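Long-range contact in DUF1491 domain-containing protein (PDB 4GOQ), which is of unknown function and belongs to the DUF1491 family, folding as a single small chain of helices packed with a mixed five-stranded sheet: residues R28-V42 with A83-D97. Residues are numbered along the deposited sequence; the frame is centred on the assembly and turned at random.
Sequences RKGDARAGAVLVKAV and AARIDPDIWVVEIED
W91 N donates to A36 O and starts the backbone ladder, ending with D97 N to V42 O, that joins parallel strands 37-42 and 91-97. R28, ending strand 23-28, pairs antiparallel with V92 on the other side of 91-97, which is thus an inner strand.

Side-chain polar contacts add to this ladder. At the loops, the R28 chain runs extended, with CG anti to the backbone N (chi1 -166°), past A84 CB to the 87-90 turn. There R28 NH1 donates to I90 O (2.7 Å) and, with NH2, grips P88 O end-on, both acceptors lying in the guanidinium plane. W91 NE1 donates almost straight (175°) to D31 O at 2.9 Å, meeting it from the opposite face of that carbonyl to G35 N. Between the strands, K40 NZ approaches E94 OE2 from above the carboxylate plane at 2.8 Å, and also bridges to D77 and E73.

Among the carbon contacts, G30 CA makes a CH-pi contact over the face of the five-membered ring of W91, 3.6 Å from its centroid. L38 CG packs on I90 CD1, and L38 CD1 on A83 CB (3.6 Å), joining strand 37-42 to the C-terminal end of helix 74-86.

With three bonds to two turn carbonyls, the guanidinium probably has little freedom to rotate, while the indole N-H is satisfied by main chain.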
loop_
_atom_site.group_PDB
_atom_site.type_symbol
_atom_site.label_atom_id
_atom_site.label_comp_id
_atom_site.label_asym_id
_atom_site.label_seq_id
_atom_site.Cartn_x
_atom_site.Cartn_y
_atom_site.Cartn_z
ATOM N N ARG A 28 2.356 -9.508 -2.181
ATOM C CA ARG A 28 2.741 -10.380 -1.066
ATOM C C ARG A 28 1.522 -10.611 -0.181
ATOM O O ARG A 28 0.904 -9.662 0.304
ATOM C CB ARG A 28 3.936 -9.840 -0.253
ATOM C CG ARG A 28 4.532 -10.894 0.678
ATOM C CD ARG A 28 5.676 -10.352 1.531
ATOM N NE ARG A 28 6.399 -11.425 2.252
ATOM C CZ ARG A 28 6.051 -11.916 3.442
ATOM N NH1 ARG A 28 4.974 -11.459 4.069
ATOM N NH2 ARG A 28 6.767 -12.879 4.004
ATOM N N LYS A 29 1.170 -11.872 0.007
ATOM C CA LYS A 29 0.036 -12.226 0.852
ATOM C C LYS A 29 0.555 -12.440 2.264
ATOM O O LYS A 29 1.254 -13.427 2.499
ATOM C CB LYS A 29 -0.632 -13.511 0.294
ATOM C CG LYS A 29 -2.040 -13.764 0.814
ATOM C CD LYS A 29 -2.676 -14.988 0.143
ATOM C CE LYS A 29 -2.213 -16.304 0.735
ATOM N NZ LYS A 29 -2.578 -17.458 -0.131
ATOM N N GLY A 30 0.229 -11.529 3.184
ATOM C CA GLY A 30 0.680 -11.668 4.565
ATOM C C GLY A 30 -0.324 -12.374 5.459
ATOM O O GLY A 30 -1.206 -13.087 4.958
ATOM N N ASP A 31 -0.186 -12.188 6.794
ATOM C CA ASP A 31 -1.080 -12.786 7.787
ATOM C C ASP A 31 -2.511 -12.257 7.594
ATOM O O ASP A 31 -2.735 -11.045 7.605
ATOM C CB ASP A 31 -0.595 -12.541 9.240
ATOM C CG ASP A 31 -1.510 -13.171 10.284
ATOM O OD1 ASP A 31 -1.541 -14.411 10.367
ATOM O OD2 ASP A 31 -2.281 -12.423 10.937
ATOM N N ALA A 32 -3.475 -13.188 7.378
ATOM C CA ALA A 32 -4.865 -12.835 7.050
ATOM C C ALA A 32 -5.542 -11.946 8.098
ATOM O O ALA A 32 -6.290 -11.042 7.738
ATOM C CB ALA A 32 -5.697 -14.117 6.885
ATOM N N ARG A 33 -5.348 -12.244 9.381
ATOM C CA ARG A 33 -6.089 -11.527 10.426
ATOM C C ARG A 33 -5.431 -10.218 10.883
ATOM O O ARG A 33 -6.144 -9.252 11.117
ATOM C CB ARG A 33 -6.289 -12.446 11.639
ATOM C CG ARG A 33 -7.345 -13.527 11.344
ATOM C CD ARG A 33 -7.620 -14.490 12.489
ATOM N NE ARG A 33 -8.367 -15.656 12.013
ATOM C CZ ARG A 33 -9.694 -15.715 11.921
ATOM N NH1 ARG A 33 -10.441 -14.686 12.311
ATOM N NH2 ARG A 33 -10.285 -16.807 11.453
ATOM N N ALA A 34 -4.108 -10.182 11.026
ATOM C CA ALA A 34 -3.459 -9.028 11.641
ATOM C C ALA A 34 -2.220 -8.541 10.928
ATOM O O ALA A 34 -1.509 -7.708 11.487
ATOM C CB ALA A 34 -3.094 -9.376 13.089
ATOM N N GLY A 35 -1.951 -9.032 9.721
ATOM C CA GLY A 35 -0.764 -8.585 9.006
ATOM C C GLY A 35 -0.817 -7.118 8.620
ATOM O O GLY A 35 -1.871 -6.597 8.215
ATOM N N ALA A 36 0.334 -6.436 8.742
ATOM C CA ALA A 36 0.478 -5.046 8.299
ATOM C C ALA A 36 0.395 -4.991 6.777
ATOM O O ALA A 36 0.535 -6.020 6.127
ATOM C CB ALA A 36 1.810 -4.505 8.758
ATOM N N VAL A 37 0.218 -3.802 6.197
ATOM C CA VAL A 37 0.100 -3.638 4.746
ATOM C C VAL A 37 1.014 -2.518 4.234
ATOM O O VAL A 37 1.087 -1.454 4.846
ATOM C CB VAL A 37 -1.372 -3.341 4.300
ATOM C CG1 VAL A 37 -1.480 -3.231 2.775
ATOM C CG2 VAL A 37 -2.360 -4.396 4.813
ATOM N N LEU A 38 1.707 -2.786 3.106
ATOM C CA LEU A 38 2.449 -1.808 2.322
ATOM C C LEU A 38 1.681 -1.614 1.043
ATOM O O LEU A 38 1.359 -2.594 0.390
ATOM C CB LEU A 38 3.889 -2.253 1.969
ATOM C CG LEU A 38 4.988 -2.201 3.005
ATOM C CD1 LEU A 38 6.343 -2.483 2.323
ATOM C CD2 LEU A 38 5.048 -0.831 3.722
ATOM N N VAL A 39 1.426 -0.371 0.645
ATOM C CA VAL A 39 0.746 -0.105 -0.617
ATOM C C VAL A 39 1.697 0.659 -1.526
ATOM O O VAL A 39 2.165 1.726 -1.149
ATOM C CB VAL A 39 -0.594 0.662 -0.429
ATOM C CG1 VAL A 39 -1.247 0.980 -1.780
ATOM C CG2 VAL A 39 -1.547 -0.113 0.469
ATOM N N LYS A 40 1.972 0.106 -2.708
ATOM C CA LYS A 40 2.796 0.749 -3.735
ATOM C C LYS A 40 1.863 1.297 -4.797
ATOM O O LYS A 40 1.221 0.519 -5.486
ATOM C CB LYS A 40 3.778 -0.262 -4.341
ATOM C CG LYS A 40 4.722 0.366 -5.384
ATOM C CD LYS A 40 5.554 -0.797 -5.983
ATOM C CE LYS A 40 6.456 -0.384 -7.076
ATOM N NZ LYS A 40 6.979 -1.586 -7.798
ATOM N N ALA A 41 1.766 2.628 -4.922
ATOM C CA ALA A 41 0.880 3.251 -5.905
ATOM C C ALA A 41 1.721 3.792 -7.056
ATOM O O ALA A 41 2.562 4.654 -6.849
ATOM C CB ALA A 41 0.067 4.359 -5.247
ATOM N N VAL A 42 1.542 3.227 -8.244
ATOM C CA VAL A 42 2.328 3.595 -9.422
ATOM C C VAL A 42 1.485 4.480 -10.318
ATOM O O VAL A 42 0.369 4.094 -10.686
ATOM C CB VAL A 42 2.863 2.341 -10.194
ATOM C CG1 VAL A 42 3.655 2.749 -11.446
ATOM C CG2 VAL A 42 3.714 1.451 -9.290
ATOM N N ALA A 83 11.195 -4.736 4.177
ATOM C CA ALA A 83 10.013 -4.716 5.052
ATOM C C ALA A 83 9.459 -6.122 5.308
ATOM O O ALA A 83 9.006 -6.406 6.432
ATOM C CB ALA A 83 8.941 -3.846 4.444
ATOM N N ALA A 84 9.526 -7.014 4.284
ATOM C CA ALA A 84 9.038 -8.388 4.418
ATOM C C ALA A 84 10.014 -9.245 5.225
ATOM O O ALA A 84 9.592 -10.261 5.769
ATOM C CB ALA A 84 8.792 -9.004 3.055
ATOM N N ARG A 85 11.302 -8.838 5.337
ATOM C CA ARG A 85 12.258 -9.537 6.210
ATOM C C ARG A 85 12.065 -9.069 7.646
ATOM O O ARG A 85 12.111 -9.869 8.568
ATOM C CB ARG A 85 13.718 -9.317 5.783
ATOM C CG ARG A 85 14.169 -10.287 4.743
ATOM C CD ARG A 85 15.633 -10.054 4.434
ATOM N NE ARG A 85 15.821 -8.836 3.642
ATOM C CZ ARG A 85 16.605 -7.820 3.982
ATOM N NH1 ARG A 85 17.293 -7.854 5.114
ATOM N NH2 ARG A 85 16.725 -6.772 3.180
ATOM N N ILE A 86 11.863 -7.766 7.825
ATOM C CA ILE A 86 11.602 -7.137 9.125
ATOM C C ILE A 86 10.297 -7.724 9.699
ATOM O O ILE A 86 10.256 -8.140 10.863
ATOM C CB ILE A 86 11.520 -5.591 8.929
ATOM C CG1 ILE A 86 12.928 -4.997 8.637
ATOM C CG2 ILE A 86 10.840 -4.896 10.130
ATOM C CD1 ILE A 86 12.859 -3.595 7.924
ATOM N N ASP A 87 9.272 -7.827 8.833
ATOM C CA ASP A 87 7.965 -8.338 9.180
ATOM C C ASP A 87 7.483 -9.411 8.175
ATOM O O ASP A 87 6.780 -9.076 7.219
ATOM C CB ASP A 87 6.966 -7.173 9.255
ATOM C CG ASP A 87 5.569 -7.565 9.702
ATOM O OD1 ASP A 87 5.372 -8.750 10.096
ATOM O OD2 ASP A 87 4.684 -6.691 9.689
ATOM N N PRO A 88 7.719 -10.710 8.476
ATOM C CA PRO A 88 7.284 -11.787 7.565
ATOM C C PRO A 88 5.758 -11.950 7.435
ATOM O O PRO A 88 5.322 -12.721 6.581
ATOM C CB PRO A 88 7.910 -13.042 8.202
ATOM C CG PRO A 88 9.117 -12.495 8.948
ATOM C CD PRO A 88 8.553 -11.256 9.566
ATOM N N ASP A 89 4.945 -11.224 8.243
ATOM C CA ASP A 89 3.468 -11.268 8.166
ATOM C C ASP A 89 2.909 -10.137 7.268
ATOM O O ASP A 89 1.680 -9.971 7.154
ATOM C CB ASP A 89 2.875 -11.124 9.590
ATOM C CG ASP A 89 3.006 -12.361 10.467
ATOM O OD1 ASP A 89 3.255 -13.460 9.918
ATOM O OD2 ASP A 89 2.801 -12.240 11.694
ATOM N N ILE A 90 3.801 -9.316 6.693
ATOM C CA ILE A 90 3.375 -8.148 5.917
ATOM C C ILE A 90 2.760 -8.496 4.530
ATOM O O ILE A 90 3.203 -9.410 3.822
ATOM C CB ILE A 90 4.537 -7.112 5.763
ATOM C CG1 ILE A 90 3.992 -5.683 5.609
ATOM C CG2 ILE A 90 5.542 -7.490 4.627
ATOM C CD1 ILE A 90 5.081 -4.504 5.790
ATOM N N TRP A 91 1.743 -7.713 4.164
ATOM C CA TRP A 91 1.103 -7.711 2.861
ATOM C C TRP A 91 1.733 -6.640 2.023
ATOM O O TRP A 91 2.168 -5.615 2.552
ATOM C CB TRP A 91 -0.403 -7.389 2.978
ATOM C CG TRP A 91 -1.236 -8.482 3.582
ATOM C CD1 TRP A 91 -1.283 -8.852 4.890
ATOM C CD2 TRP A 91 -2.216 -9.266 2.902
ATOM N NE1 TRP A 91 -2.229 -9.837 5.068
ATOM C CE2 TRP A 91 -2.810 -10.118 3.860
ATOM C CE3 TRP A 91 -2.641 -9.344 1.562
ATOM C CZ2 TRP A 91 -3.821 -11.032 3.530
ATOM C CZ3 TRP A 91 -3.629 -10.259 1.226
ATOM C CH2 TRP A 91 -4.212 -11.090 2.206
ATOM N N VAL A 92 1.772 -6.850 0.711
ATOM C CA VAL A 92 2.222 -5.820 -0.213
ATOM C C VAL A 92 1.182 -5.780 -1.308
ATOM O O VAL A 92 0.872 -6.818 -1.902
ATOM C CB VAL A 92 3.670 -6.012 -0.768
ATOM C CG1 VAL A 92 4.026 -4.885 -1.759
ATOM C CG2 VAL A 92 4.704 -6.068 0.374
ATOM N N VAL A 93 0.639 -4.586 -1.572
ATOM C CA VAL A 93 -0.386 -4.394 -2.587
ATOM C C VAL A 93 0.146 -3.401 -3.584
ATOM O O VAL A 93 0.601 -2.321 -3.188
ATOM C CB VAL A 93 -1.748 -3.930 -1.980
ATOM C CG1 VAL A 93 -2.747 -3.636 -3.095
ATOM C CG2 VAL A 93 -2.323 -4.989 -1.019
ATOM N N GLU A 94 0.138 -3.766 -4.869
ATOM C CA GLU A 94 0.642 -2.845 -5.896
ATOM C C GLU A 94 -0.545 -2.388 -6.726
ATOM O O GLU A 94 -1.384 -3.200 -7.125
ATOM C CB GLU A 94 1.736 -3.543 -6.754
ATOM C CG GLU A 94 2.422 -2.631 -7.748
ATOM C CD GLU A 94 3.704 -3.204 -8.337
ATOM O OE1 GLU A 94 3.867 -4.443 -8.324
ATOM O OE2 GLU A 94 4.546 -2.413 -8.817
ATOM N N ILE A 95 -0.671 -1.065 -6.893
ATOM C CA ILE A 95 -1.758 -0.468 -7.646
ATOM C C ILE A 95 -1.144 0.363 -8.765
ATOM O O ILE A 95 -0.329 1.248 -8.505
ATOM C CB ILE A 95 -2.698 0.369 -6.726
ATOM C CG1 ILE A 95 -3.379 -0.532 -5.627
ATOM C CG2 ILE A 95 -3.742 1.125 -7.567
ATOM C CD1 ILE A 95 -4.031 0.199 -4.558
ATOM N N GLU A 96 -1.542 0.077 -9.997
ATOM C CA GLU A 96 -1.079 0.786 -11.169
ATOM C C GLU A 96 -2.254 1.548 -11.747
ATOM O O GLU A 96 -3.242 0.956 -12.182
ATOM C CB GLU A 96 -0.454 -0.173 -12.175
ATOM C CG GLU A 96 0.987 -0.531 -11.858
ATOM C CD GLU A 96 1.609 -1.514 -12.830
ATOM O OE1 GLU A 96 1.346 -2.731 -12.697
ATOM O OE2 GLU A 96 2.366 -1.067 -13.721
ATOM N N ASP A 97 -2.181 2.873 -11.676
ATOM C CA ASP A 97 -3.282 3.710 -12.097
ATOM C C ASP A 97 -2.797 4.844 -12.976
ATOM O O ASP A 97 -1.728 5.409 -12.723
ATOM C CB ASP A 97 -4.014 4.266 -10.858
ATOM C CG ASP A 97 -5.214 5.135 -11.185
ATOM O OD1 ASP A 97 -6.193 4.609 -11.772
ATOM O OD2 ASP A 97 -5.188 6.333 -10.836
HETATM O O HOH W 1 2.344 -7.548 10.445
#